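Local atomic coordinates of single-stranded DNA-binding protein (Enterobacter phage Enc34, PDB entry 5ODK), a protein that binds single-stranded DNA through an OB fold and probably serves phage DNA replication. Residues V28-P33 with C143-V148; T52-K57 with M108-A113; R150-E155 with N163-S168; E137-G142 with V169-D174. All blocks are in the same frame, centred on the assembly; numbering follows the deposited sequence.

Contact 1 (V28-P33 with C143-V148)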
loop_
_atom_site.group_PDB
_atom_site.type_symbol
_atom_site.label_atom_id
_atom_site.label_comp_id
_atom_site.label_asym_id
_atom_site.label_seq_id
_atom_site.Cartn_x
_atom_site.Cartn_y
_atom_site.Cartn_z
ATOM N N VAL A 28 -4.371 -6.060 -6.194
ATOM C CA VAL A 28 -3.016 -5.623 -6.560
ATOM C C VAL A 28 -2.060 -6.775 -6.276
ATOM O O VAL A 28 -2.364 -7.639 -5.433
ATOM C CB VAL A 28 -2.610 -4.344 -5.829
ATOM C CG1 VAL A 28 -3.552 -3.217 -6.219
ATOM C CG2 VAL A 28 -2.577 -4.543 -4.319
ATOM N N ARG A 29 -0.921 -6.801 -6.960
ATOM C CA ARG A 29 0.013 -7.895 -6.745
ATOM C C ARG A 29 1.050 -7.464 -5.732
ATOM O O ARG A 29 1.591 -6.379 -5.796
ATOM C CB ARG A 29 0.658 -8.320 -8.074
ATOM C CG ARG A 29 1.231 -9.715 -8.113
ATOM C CD ARG A 29 1.555 -10.133 -9.539
ATOM N NE ARG A 29 2.070 -11.478 -9.538
ATOM C CZ ARG A 29 2.637 -12.052 -10.569
ATOM N NH1 ARG A 29 2.764 -11.410 -11.723
ATOM N NH2 ARG A 29 3.101 -13.276 -10.439
ATOM N N CYS A 30 1.347 -8.313 -4.770
ATOM C CA CYS A 30 2.313 -7.893 -3.799
ATOM C C CYS A 30 3.723 -8.354 -4.103
ATOM O O CYS A 30 3.965 -9.323 -4.828
ATOM C CB CYS A 30 1.946 -8.279 -2.391
ATOM S SG CYS A 30 2.358 -9.921 -1.940
ATOM N N SER A 31 4.646 -7.630 -3.489
ATOM C CA SER A 31 6.060 -7.836 -3.655
ATOM C C SER A 31 6.737 -7.515 -2.303
ATOM O O SER A 31 6.284 -6.664 -1.547
ATOM C CB SER A 31 6.468 -6.877 -4.765
ATOM O OG SER A 31 7.830 -6.875 -4.961
ATOM N N TYR A 32 7.820 -8.227 -2.006
ATOM C CA TYR A 32 8.623 -7.960 -0.814
ATOM C C TYR A 32 7.791 -7.852 0.467
ATOM O O TYR A 32 7.978 -6.945 1.269
ATOM C CB TYR A 32 9.490 -6.710 -1.002
ATOM C CG TYR A 32 10.366 -6.747 -2.210
ATOM C CD1 TYR A 32 11.408 -7.642 -2.300
ATOM C CD2 TYR A 32 10.166 -5.859 -3.261
ATOM C CE1 TYR A 32 12.233 -7.674 -3.410
ATOM C CE2 TYR A 32 10.980 -5.888 -4.374
ATOM C CZ TYR A 32 12.005 -6.806 -4.448
ATOM O OH TYR A 32 12.853 -6.857 -5.536
ATOM N N PRO A 33 6.885 -8.830 0.712
ATOM C CA PRO A 33 6.131 -8.751 1.957
ATOM C C PRO A 33 6.992 -8.987 3.198
ATOM O O PRO A 33 7.807 -9.932 3.218
ATOM C CB PRO A 33 5.104 -9.868 1.836
ATOM C CG PRO A 33 5.771 -10.867 0.927
ATOM C CD PRO A 33 6.508 -9.998 -0.072
ATOM N N CYS A 143 1.690 -13.104 -5.034
ATOM C CA CYS A 143 0.265 -13.271 -4.845
ATOM C C CYS A 143 -0.481 -11.946 -4.989
ATOM O O CYS A 143 0.142 -10.878 -4.976
ATOM C CB CYS A 143 -0.090 -14.015 -3.551
ATOM S SG CYS A 143 -0.070 -12.979 -2.085
ATOM N N TRP A 144 -1.804 -12.029 -5.097
ATOM C CA TRP A 144 -2.655 -10.837 -5.176
ATOM C C TRP A 144 -3.340 -10.613 -3.853
ATOM O O TRP A 144 -3.771 -11.561 -3.170
ATOM C CB TRP A 144 -3.689 -11.003 -6.277
ATOM C CG TRP A 144 -3.048 -11.096 -7.629
ATOM C CD1 TRP A 144 -2.423 -12.170 -8.177
ATOM C CD2 TRP A 144 -2.955 -10.049 -8.621
ATOM N NE1 TRP A 144 -1.926 -11.867 -9.414
ATOM C CE2 TRP A 144 -2.219 -10.558 -9.700
ATOM C CE3 TRP A 144 -3.389 -8.722 -8.663
ATOM C CZ2 TRP A 144 -1.932 -9.796 -10.846
ATOM C CZ3 TRP A 144 -3.093 -7.949 -9.783
ATOM C CH2 TRP A 144 -2.371 -8.494 -10.862
ATOM N N VAL A 145 -3.471 -9.347 -3.494
ATOM C CA VAL A 145 -4.008 -8.874 -2.226
ATOM C C VAL A 145 -4.895 -7.667 -2.430
ATOM O O VAL A 145 -4.915 -7.065 -3.511
ATOM C CB VAL A 145 -2.864 -8.497 -1.233
ATOM C CG1 VAL A 145 -1.958 -9.702 -1.001
ATOM C CG2 VAL A 145 -2.060 -7.297 -1.706
ATOM N N SER A 146 -5.583 -7.280 -1.374
ATOM C CA SER A 146 -6.156 -5.958 -1.225
ATOM C C SER A 146 -5.608 -5.379 0.047
ATOM O O SER A 146 -5.348 -6.103 1.003
ATOM C CB SER A 146 -7.678 -6.002 -1.205
ATOM O OG SER A 146 -8.133 -6.513 -2.423
ATOM N N SER A 147 -5.381 -4.085 0.099
ATOM C CA SER A 147 -4.692 -3.495 1.244
ATOM C C SER A 147 -5.269 -2.150 1.595
ATOM O O SER A 147 -5.622 -1.368 0.682
ATOM C CB SER A 147 -3.204 -3.380 0.925
ATOM O OG SER A 147 -2.439 -2.769 1.944
ATOM N N VAL A 148 -5.334 -1.845 2.876
ATOM C CA VAL A 148 -5.684 -0.517 3.368
ATOM C C VAL A 148 -4.430 0.190 3.840
ATOM O O VAL A 148 -3.652 -0.348 4.652
ATOM C CB VAL A 148 -6.765 -0.548 4.469
ATOM C CG1 VAL A 148 -7.071 0.862 4.934
ATOM C CG2 VAL A 148 -8.019 -1.220 3.969
#
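The carbonyl oxygen of Val28 is gripped from the 143-148 side by two donors: Val145 N gives it a nearly straight hydrogen bond (2.8 Å from N to O), and Trp144 CA adds a weaker C-H···O contact at 3.2 Å. Val28 N returns a bond to Val145 O, and two residues further on, Cys30 N bonds to Cys143 O at 2.8 Å. These bonds define a short antiparallel ladder, Val28 with Val145 as hydrogen-bonded pair and Arg29 with Trp144 as non-hydrogen-bonded pair. The short segments 28-31 and 144-148 run at 99° to each other, and such strongly coiled pairing is how the sheet of an OB fold curls into a barrel. The side chains divide between the two faces of the sheet. On one, Arg29 lies over the indole of Trp144, with its CB 3.8 Å from the centroid of the six-membered ring and almost exactly above it. The extended arginine chain then carries CD past CZ2 at 3.7 Å, and the guanidinium plane stays within 8° of the ring plane; its NE is held by Gly142 O, while Trp144 NE1 is bonded to Asp175. On the other face Val28 CG2 meets Val145 CG2 at 3.8 Å, next to Leu53 and Met55 of the adjoining strand. Cys30 SG and Cys143 SG approach to 3.9 Å without forming a disulfide.

Contact 2 (T52-K57 with M108-A113)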
loop_
_atom_site.group_PDB
_atom_site.type_symbol
_atom_site.label_atom_id
_atom_site.label_comp_id
_atom_site.label_asym_id
_atom_site.label_seq_id
_atom_site.Cartn_x
_atom_site.Cartn_y
_atom_site.Cartn_z
ATOM N N THR A 52 5.295 -4.017 -0.845
ATOM C CA THR A 52 5.162 -3.284 -2.082
ATOM C C THR A 52 3.911 -3.825 -2.782
ATOM O O THR A 52 3.670 -5.035 -2.820
ATOM C CB THR A 52 6.428 -3.434 -2.938
ATOM O OG1 THR A 52 7.504 -2.769 -2.271
ATOM C CG2 THR A 52 6.211 -2.813 -4.325
ATOM N N LEU A 53 3.129 -2.916 -3.347
ATOM C CA LEU A 53 1.891 -3.253 -4.061
ATOM C C LEU A 53 2.054 -2.830 -5.499
ATOM O O LEU A 53 2.408 -1.673 -5.776
ATOM C CB LEU A 53 0.702 -2.574 -3.420
ATOM C CG LEU A 53 0.528 -2.816 -1.923
ATOM C CD1 LEU A 53 -0.568 -1.933 -1.375
ATOM C CD2 LEU A 53 0.230 -4.274 -1.571
ATOM N N LEU A 54 1.837 -3.759 -6.427
ATOM C CA LEU A 54 1.915 -3.504 -7.837
ATOM C C LEU A 54 0.499 -3.388 -8.347
ATOM O O LEU A 54 -0.267 -4.368 -8.366
ATOM C CB LEU A 54 2.659 -4.640 -8.504
ATOM C CG LEU A 54 4.059 -4.882 -7.980
ATOM C CD1 LEU A 54 4.650 -6.095 -8.652
ATOM C CD2 LEU A 54 4.970 -3.669 -8.146
ATOM N N MET A 55 0.110 -2.168 -8.726
ATOM C CA MET A 55 -1.276 -1.876 -9.019
ATOM C C MET A 55 -1.438 -1.685 -10.535
ATOM O O MET A 55 -0.945 -0.702 -11.091
ATOM C CB MET A 55 -1.683 -0.634 -8.228
ATOM C CG MET A 55 -3.112 -0.261 -8.392
ATOM S SD MET A 55 -3.623 0.946 -7.155
ATOM C CE MET A 55 -2.926 2.436 -7.823
ATOM N N PRO A 56 -2.122 -2.621 -11.241
ATOM C CA PRO A 56 -2.259 -2.483 -12.709
ATOM C C PRO A 56 -2.916 -1.175 -13.119
ATOM O O PRO A 56 -4.017 -0.835 -12.682
ATOM C CB PRO A 56 -3.092 -3.689 -13.090
ATOM C CG PRO A 56 -2.728 -4.725 -12.064
ATOM C CD PRO A 56 -2.580 -3.945 -10.778
ATOM N N LYS A 57 -2.214 -0.431 -13.958
ATOM C CA LYS A 57 -2.705 0.894 -14.361
ATOM C C LYS A 57 -4.058 0.838 -15.051
ATOM O O LYS A 57 -4.905 1.700 -14.813
ATOM C CB LYS A 57 -1.709 1.565 -15.297
ATOM C CG LYS A 57 -0.374 1.923 -14.668
ATOM C CD LYS A 57 0.531 2.608 -15.665
ATOM C CE LYS A 57 1.825 3.133 -15.065
ATOM N NZ LYS A 57 2.680 3.706 -16.132
ATOM N N MET A 108 2.412 -1.039 -14.205
ATOM C CA MET A 108 2.007 -0.933 -12.806
ATOM C C MET A 108 2.314 0.419 -12.193
ATOM O O MET A 108 3.337 1.016 -12.531
ATOM C CB MET A 108 2.757 -1.967 -11.935
ATOM C CG MET A 108 2.626 -3.403 -12.346
ATOM S SD MET A 108 0.975 -4.034 -12.000
ATOM C CE MET A 108 1.227 -5.794 -11.989
ATOM N N TRP A 109 1.453 0.862 -11.277
ATOM C CA TRP A 109 1.839 1.804 -10.240
ATOM C C TRP A 109 2.467 0.984 -9.120
ATOM O O TRP A 109 1.975 -0.103 -8.804
ATOM C CB TRP A 109 0.647 2.595 -9.688
ATOM C CG TRP A 109 -0.088 3.376 -10.752
ATOM C CD1 TRP A 109 -1.370 3.130 -11.238
ATOM C CD2 TRP A 109 0.411 4.447 -11.482
ATOM N NE1 TRP A 109 -1.680 4.013 -12.200
ATOM C CE2 TRP A 109 -0.603 4.846 -12.385
ATOM C CE3 TRP A 109 1.611 5.152 -11.454
ATOM C CZ2 TRP A 109 -0.439 5.902 -13.278
ATOM C CZ3 TRP A 109 1.786 6.184 -12.337
ATOM C CH2 TRP A 109 0.765 6.566 -13.239
ATOM N N VAL A 110 3.542 1.501 -8.515
ATOM C CA VAL A 110 4.281 0.769 -7.469
ATOM C C VAL A 110 4.098 1.539 -6.196
ATOM O O VAL A 110 4.577 2.667 -6.073
ATOM C CB VAL A 110 5.775 0.621 -7.831
ATOM C CG1 VAL A 110 6.523 -0.176 -6.771
ATOM C CG2 VAL A 110 5.907 -0.022 -9.211
ATOM N N ILE A 111 3.443 0.914 -5.210
ATOM C CA ILE A 111 3.179 1.536 -3.932
ATOM C C ILE A 111 4.025 0.868 -2.859
ATOM O O ILE A 111 4.020 -0.372 -2.743
ATOM C CB ILE A 111 1.691 1.420 -3.574
ATOM C CG1 ILE A 111 0.840 2.313 -4.487
ATOM C CG2 ILE A 111 1.434 1.708 -2.111
ATOM C CD1 ILE A 111 -0.634 1.996 -4.437
ATOM N N SER A 112 4.703 1.671 -2.038
ATOM C CA SER A 112 5.425 1.164 -0.884
ATOM C C SER A 112 4.738 1.627 0.368
ATOM O O SER A 112 4.450 2.808 0.531
ATOM C CB SER A 112 6.831 1.738 -0.912
ATOM O OG SER A 112 7.432 1.428 -2.143
ATOM N N ALA A 113 4.439 0.690 1.266
ATOM C CA ALA A 113 3.750 1.019 2.519
ATOM C C ALA A 113 4.469 0.305 3.646
ATOM O O ALA A 113 4.936 -0.834 3.485
ATOM C CB ALA A 113 2.281 0.644 2.437
HETATM O O HOH W 1 -4.027 4.131 -13.755
#
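Met108, Trp109 and Ile111 bury the most surface here, Met108 on one face of the sheet and Trp109 and Ile111 on the other. Met108 bends at chi2 (-72°), which lays its thioether beside the ring of Pro56: SD is 3.8 Å from Pro56 CD and 3.9 Å from Leu54 CB. On the same face Val110 continues the apolar row, its CG1 touching Thr52 CG2 at 3.6 Å. Between these side chains runs a regular antiparallel ladder, part of the curled beta-sheet of the OB fold, in which Leu53 exchanges two backbone hydrogen bonds with Ile111, and Met55 two with Trp109. The reverse face carries Trp109. Lys57 stretches across one side of its indole at about a right angle, CG standing 3.7 Å from the centroid of the five-membered ring and NZ 4.7 Å from that of the six-membered ring, a cation-pi contact; the ammonium also forms salt bridges with Asp94 and Asp96. A water in the indole plane accepts from Trp109 NE1 and donates to Lys57 O, 2.8 Å from each, fixing the edge of the ring to the lysine backbone. Met55 turns its CE to Trp109 CD1 (3.8 Å) and to Ile111 CD1 (4.1 Å), where Ile67 of helix 61-76 packs on both Met55 and Ile111.

Contact 3 (R150-E155 with N163-S168). With PO4 (phosphate ion), chain D.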
loop_
_atom_site.group_PDB
_atom_site.type_symbol
_atom_site.label_atom_id
_atom_site.label_comp_id
_atom_site.label_asym_id
_atom_site.label_seq_id
_atom_site.Cartn_x
_atom_site.Cartn_y
_atom_site.Cartn_z
ATOM N N ARG A 150 -2.755 4.472 4.499
ATOM C CA ARG A 150 -3.112 5.885 4.671
ATOM C C ARG A 150 -1.845 6.712 4.587
ATOM O O ARG A 150 -0.852 6.382 5.220
ATOM C CB ARG A 150 -3.824 6.161 5.986
ATOM C CG ARG A 150 -4.499 7.532 5.926
ATOM C CD ARG A 150 -5.459 7.776 7.060
ATOM N NE ARG A 150 -4.757 7.972 8.327
ATOM C CZ ARG A 150 -5.362 8.342 9.459
ATOM N NH1 ARG A 150 -6.702 8.461 9.522
ATOM N NH2 ARG A 150 -4.637 8.571 10.533
ATOM N N PRO A 151 -1.880 7.811 3.816
ATOM C CA PRO A 151 -0.663 8.635 3.711
ATOM C C PRO A 151 -0.310 9.346 5.024
ATOM O O PRO A 151 -1.163 9.571 5.901
ATOM C CB PRO A 151 -1.078 9.697 2.695
ATOM C CG PRO A 151 -2.190 9.097 1.916
ATOM C CD PRO A 151 -2.969 8.344 2.967
ATOM N N TRP A 152 0.958 9.707 5.140
ATOM C CA TRP A 152 1.454 10.597 6.190
ATOM C C TRP A 152 2.662 11.350 5.643
ATOM O O TRP A 152 3.316 10.900 4.717
ATOM C CB TRP A 152 1.782 9.850 7.487
ATOM C CG TRP A 152 2.829 8.817 7.435
ATOM C CD1 TRP A 152 2.683 7.517 7.016
ATOM C CD2 TRP A 152 4.168 8.949 7.896
ATOM N NE1 TRP A 152 3.854 6.839 7.153
ATOM C CE2 TRP A 152 4.784 7.671 7.731
ATOM C CE3 TRP A 152 4.904 9.988 8.479
ATOM C CZ2 TRP A 152 6.108 7.428 8.102
ATOM C CZ3 TRP A 152 6.234 9.726 8.875
ATOM C CH2 TRP A 152 6.820 8.452 8.668
ATOM N N SER A 153 2.925 12.498 6.245
ATOM C CA SER A 153 3.978 13.373 5.786
ATOM C C SER A 153 5.174 13.323 6.723
ATOM O O SER A 153 5.032 13.229 7.948
ATOM C CB SER A 153 3.456 14.803 5.630
ATOM O OG SER A 153 2.865 15.249 6.825
ATOM N N GLN A 154 6.356 13.423 6.130
ATOM C CA GLN A 154 7.601 13.379 6.872
ATOM C C GLN A 154 8.553 14.470 6.425
ATOM O O GLN A 154 8.727 14.676 5.241
ATOM C CB GLN A 154 8.217 11.998 6.740
ATOM C CG GLN A 154 9.420 11.751 7.640
ATOM C CD GLN A 154 9.891 10.328 7.508
ATOM O OE1 GLN A 154 10.024 9.825 6.380
ATOM N NE2 GLN A 154 10.165 9.678 8.640
ATOM N N GLU A 155 9.163 15.130 7.392
ATOM C CA GLU A 155 10.145 16.156 7.125
ATOM C C GLU A 155 11.235 16.040 8.178
ATOM O O GLU A 155 10.995 16.272 9.370
ATOM C CB GLU A 155 9.470 17.518 7.205
ATOM C CG GLU A 155 10.378 18.718 6.984
ATOM C CD GLU A 155 9.695 20.042 7.236
ATOM O OE1 GLU A 155 8.662 20.074 7.945
ATOM O OE2 GLU A 155 10.202 21.059 6.737
ATOM N N ASN A 163 4.688 9.386 2.757
ATOM C CA ASN A 163 4.783 7.955 2.984
ATOM C C ASN A 163 3.386 7.385 3.107
ATOM O O ASN A 163 2.394 8.116 3.207
ATOM C CB ASN A 163 5.556 7.715 4.282
ATOM C CG ASN A 163 6.962 8.190 4.234
ATOM O OD1 ASN A 163 7.623 8.072 3.212
ATOM N ND2 ASN A 163 7.397 8.821 5.329
ATOM N N ALA A 164 3.293 6.048 3.158
ATOM C CA ALA A 164 2.017 5.364 3.360
ATOM C C ALA A 164 2.131 4.384 4.545
ATOM O O ALA A 164 3.018 3.515 4.552
ATOM C CB ALA A 164 1.593 4.611 2.122
ATOM N N ASN A 165 1.254 4.550 5.510
ATOM C CA ASN A 165 1.075 3.554 6.565
ATOM C C ASN A 165 0.382 2.341 5.976
ATOM O O ASN A 165 -0.580 2.452 5.235
ATOM C CB ASN A 165 0.215 4.097 7.708
ATOM C CG ASN A 165 0.977 4.977 8.660
ATOM O OD1 ASN A 165 2.094 4.627 9.027
ATOM N ND2 ASN A 165 0.383 6.114 9.042
ATOM N N LEU A 166 0.876 1.171 6.375
ATOM C CA LEU A 166 0.310 -0.124 6.009
ATOM C C LEU A 166 -0.573 -0.599 7.129
ATOM O O LEU A 166 -0.067 -0.909 8.207
ATOM C CB LEU A 166 1.424 -1.120 5.752
ATOM C CG LEU A 166 0.989 -2.521 5.353
ATOM C CD1 LEU A 166 0.175 -2.503 4.090
ATOM C CD2 LEU A 166 2.197 -3.422 5.207
ATOM N N LEU A 167 -1.888 -0.683 6.898
ATOM C CA LEU A 167 -2.841 -0.949 7.985
ATOM C C LEU A 167 -3.526 -2.301 7.883
ATOM O O LEU A 167 -3.842 -2.893 8.933
ATOM C CB LEU A 167 -3.839 0.186 8.101
ATOM C CG LEU A 167 -3.066 1.463 8.419
ATOM C CD1 LEU A 167 -3.689 2.703 7.901
ATOM C CD2 LEU A 167 -2.599 1.575 9.814
ATOM N N SER A 168 -3.703 -2.833 6.688
ATOM C CA SER A 168 -4.245 -4.182 6.524
ATOM C C SER A 168 -3.816 -4.757 5.204
ATOM O O SER A 168 -3.623 -4.013 4.225
ATOM C CB SER A 168 -5.736 -4.159 6.670
ATOM O OG SER A 168 -6.385 -3.584 5.597
HETATM P P PO4 D . -1.053 10.142 10.928
HETATM O O1 PO4 D . -1.815 8.955 10.588
HETATM O O2 PO4 D . -1.940 10.867 11.947
HETATM O O3 PO4 D . 0.352 9.866 11.495
HETATM O O4 PO4 D . -0.899 11.091 9.724
HETATM O O HOH W 2 -1.839 7.898 8.175
HETATM O O HOH W 3 4.929 4.198 7.020
#
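The long beta hairpin of strands 144-156 and 159-173 brings Trp152 and Asn163 together as a hydrogen-bonded antiparallel pair, and their side chains carry much of the contact. Trp152 CG occupies the position between the backbone N and carbonyl carbon (chi1 62°), which swings the indole over toward the partner strand. Asn163 covers one face of it: CB sits 3.7 Å from the centroid of the five-membered ring, and ND2 lies 3.3 Å above the ring plane, displaced toward the rim. The same ND2 donates to Gln154 OE1 at 3.0 Å; the acceptor is in the plane of the asparagine amide, but the donor stands well above that of the glutamine, and the two amide planes are nearly perpendicular. Asn165 crosses the indole at about a right angle near CD1, its amide plane only 15° from that of the ring and ND2 3.4 Å from Trp152 CD1. A water bridges Trp152 NE1 to Ala164 O. Strand 159-173 goes on into a classic beta bulge, where Leu167 and Ser168 both face Val148, and Leu167 CD1 reaches Arg150 CB at 4.0 Å. At the other end of the paired region, Arg150, which pairs with Asn165, bends at chi3 (71°) and directs NH2 to O1 of a phosphate ion (2.8 Å), probably a crystallisation component. A second water, in the guanidinium plane, accepts from Arg150 NE (2.9 Å) and Asn165 ND2 and lies close to the same phosphate oxygen, linking arginine, asparagine and anion. Arg150 NH1 is bonded separately to Ser20 O.

Contact 4 (E137-G142 with V169-D174)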
loop_
_atom_site.group_PDB
_atom_site.type_symbol
_atom_site.label_atom_id
_atom_site.label_comp_id
_atom_site.label_asym_id
_atom_site.label_seq_id
_atom_site.Cartn_x
_atom_site.Cartn_y
_atom_site.Cartn_z
ATOM N N GLU A 137 3.867 -17.722 4.778
ATOM C CA GLU A 137 3.428 -18.692 3.784
ATOM C C GLU A 137 2.208 -18.222 2.988
ATOM O O GLU A 137 2.101 -18.487 1.776
ATOM C CB GLU A 137 2.996 -20.002 4.458
ATOM C CG GLU A 137 4.081 -20.907 4.927
ATOM C CD GLU A 137 3.569 -22.265 5.371
ATOM O OE1 GLU A 137 2.347 -22.454 5.620
ATOM O OE2 GLU A 137 4.426 -23.144 5.484
ATOM N N GLU A 138 1.262 -17.590 3.688
ATOM C CA GLU A 138 -0.025 -17.208 3.086
ATOM C C GLU A 138 0.178 -16.110 2.042
ATOM O O GLU A 138 -0.387 -16.160 0.948
ATOM C CB GLU A 138 -0.998 -16.682 4.163
ATOM C CG GLU A 138 -2.393 -16.199 3.713
ATOM C CD GLU A 138 -3.378 -17.318 3.508
ATOM O OE1 GLU A 138 -3.123 -18.436 4.028
ATOM O OE2 GLU A 138 -4.401 -17.068 2.842
ATOM N N ILE A 139 0.921 -15.085 2.419
ATOM C CA ILE A 139 1.077 -13.883 1.566
ATOM C C ILE A 139 2.545 -13.794 1.127
ATOM O O ILE A 139 3.406 -13.235 1.795
ATOM C CB ILE A 139 0.513 -12.627 2.266
ATOM C CG1 ILE A 139 -0.995 -12.826 2.493
ATOM C CG2 ILE A 139 0.784 -11.384 1.421
ATOM C CD1 ILE A 139 -1.642 -11.773 3.339
ATOM N N TYR A 140 2.812 -14.363 -0.034
ATOM C CA TYR A 140 4.142 -14.419 -0.602
ATOM C C TYR A 140 4.224 -13.403 -1.739
ATOM O O TYR A 140 3.215 -13.115 -2.384
ATOM C CB TYR A 140 4.456 -15.855 -1.080
ATOM C CG TYR A 140 3.399 -16.412 -2.001
ATOM C CD1 TYR A 140 2.289 -17.076 -1.508
ATOM C CD2 TYR A 140 3.465 -16.201 -3.368
ATOM C CE1 TYR A 140 1.271 -17.495 -2.332
ATOM C CE2 TYR A 140 2.454 -16.629 -4.212
ATOM C CZ TYR A 140 1.356 -17.276 -3.691
ATOM O OH TYR A 140 0.352 -17.682 -4.504
ATOM N N GLY A 141 5.436 -12.963 -2.059
ATOM C CA GLY A 141 5.622 -12.047 -3.174
ATOM C C GLY A 141 5.147 -12.722 -4.443
ATOM O O GLY A 141 5.576 -13.844 -4.756
ATOM N N GLY A 142 4.261 -12.048 -5.173
ATOM C CA GLY A 142 3.669 -12.597 -6.373
ATOM C C GLY A 142 2.192 -12.911 -6.253
ATOM O O GLY A 142 1.516 -13.032 -7.262
ATOM N N VAL A 169 -3.697 -6.084 5.133
ATOM C CA VAL A 169 -3.466 -6.822 3.907
ATOM C C VAL A 169 -4.384 -8.030 3.923
ATOM O O VAL A 169 -4.372 -8.777 4.904
ATOM C CB VAL A 169 -2.024 -7.275 3.752
ATOM C CG1 VAL A 169 -1.818 -8.005 2.439
ATOM C CG2 VAL A 169 -1.082 -6.078 3.844
ATOM N N LEU A 170 -5.136 -8.232 2.861
ATOM C CA LEU A 170 -6.084 -9.334 2.656
ATOM C C LEU A 170 -5.634 -10.136 1.450
ATOM O O LEU A 170 -5.516 -9.592 0.360
ATOM C CB LEU A 170 -7.490 -8.791 2.392
ATOM C CG LEU A 170 -8.550 -9.743 1.833
ATOM C CD1 LEU A 170 -8.868 -10.874 2.792
ATOM C CD2 LEU A 170 -9.816 -9.014 1.413
ATOM N N LYS A 171 -5.409 -11.442 1.631
ATOM C CA LYS A 171 -5.095 -12.294 0.513
ATOM C C LYS A 171 -6.314 -12.438 -0.401
ATOM O O LYS A 171 -7.413 -12.682 0.075
ATOM C CB LYS A 171 -4.636 -13.663 0.971
ATOM C CG LYS A 171 -4.230 -14.512 -0.209
ATOM C CD LYS A 171 -3.209 -15.476 0.035
ATOM C CE LYS A 171 -2.796 -16.189 -1.237
ATOM N NZ LYS A 171 -2.264 -17.451 -0.727
ATOM N N ARG A 172 -6.093 -12.267 -1.705
ATOM C CA ARG A 172 -7.131 -12.382 -2.709
ATOM C C ARG A 172 -6.977 -13.552 -3.660
ATOM O O ARG A 172 -7.978 -14.200 -3.969
ATOM C CB ARG A 172 -7.206 -11.091 -3.522
ATOM C CG ARG A 172 -7.714 -9.888 -2.761
ATOM C CD ARG A 172 -9.187 -9.936 -2.465
ATOM N NE ARG A 172 -9.930 -9.731 -3.702
ATOM C CZ ARG A 172 -11.204 -10.014 -3.887
ATOM N NH1 ARG A 172 -11.942 -10.545 -2.909
ATOM N NH2 ARG A 172 -11.724 -9.759 -5.074
ATOM N N LYS A 173 -5.784 -13.785 -4.190
ATOM C CA LYS A 173 -5.585 -14.840 -5.188
ATOM C C LYS A 173 -4.152 -15.309 -5.191
ATOM O O LYS A 173 -3.251 -14.518 -4.963
ATOM C CB LYS A 173 -5.902 -14.295 -6.585
ATOM C CG LYS A 173 -6.204 -15.326 -7.657
ATOM C CD LYS A 173 -6.621 -14.667 -8.973
ATOM C CE LYS A 173 -5.630 -13.593 -9.418
ATOM N NZ LYS A 173 -5.581 -13.351 -10.881
ATOM N N ASP A 174 -3.948 -16.605 -5.434
ATOM C CA ASP A 174 -2.619 -17.120 -5.665
ATOM C C ASP A 174 -2.169 -16.816 -7.093
ATOM O O ASP A 174 -2.986 -16.698 -8.011
ATOM C CB ASP A 174 -2.590 -18.623 -5.404
ATOM C CG ASP A 174 -2.671 -18.941 -3.911
ATOM O OD1 ASP A 174 -1.753 -18.495 -3.178
ATOM O OD2 ASP A 174 -3.660 -19.590 -3.500
HETATM O O HOH W 4 -4.410 -18.617 0.505
#
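Lys171 crosses the side chain of Glu138 at the C-terminal end of helix 132-138, its CD lying 3.4 Å from Glu138 OE2. With CG trans to the backbone N (chi1 -177°) and the chain extended beyond it, the lysine reaches from strand 159-173 to the end of the helix, where no backbone pairing joins the two segments. Its NZ donates to the carbonyl O of Glu138 at 2.8 Å, in the carbonyl plane, at the point where Ile139 leaves helical geometry; a cation placed here would probably be favoured by the helix dipole. The ammonium also makes a salt bridge with Asp174 OD1 (2.7 Å), and a water that accepts from it donates to Glu138 OE2. Glu138 OE2 and Lys171 NZ are 4.2 Å apart, so the water mediates between charges that do not touch directly. Glu138 OE2 is further bonded to Met124 N. In the OB-fold barrel this lysine joins the end of the helix to the last strand, just before a classic bulge at Arg172 and Lys173. Tyr140 completes the polar cluster: its OH donates to Asp174 OD1 at 2.6 Å on the anti lone pair and accepts from Asp175 N, and the ring and carboxylate are nearly coplanar (4°). OD1 thus accepts from both hydroxyl and ammonium, the lysine arriving from the syn side, 32° out of the carboxylate plane. Deeper in, Ile139 packs its CD1 on Val169 CG1 (3.9 Å), while its CG1 slides past Lys171 CB; Val145 and Leu35 also touch Ile139.

In the fold
From the N terminus, strand 28-34 opens the longest loop, which contact 1 closes when the chain reaches strand 144-156. Contact 2 is nested inside it, pairing strand 49-56 with strand 108-115 and closing a loop that includes helix 61-76; the two contacts adjoin through hydrogen bonds between strands 28-34 and 49-56. Contact 4 crosses contact 1, since 137-142 lies inside the first loop and 169-174 beyond it, and it ties the end of helix 132-138 to the last strand. The hairpin of contact 3 is nested within contact 4, on the opposite side of the chain's centre. Strands 144-156 and 159-173 link contacts 1, 3 and 4, while contact 2 joins the same sheet through strands 28-34 and 49-56.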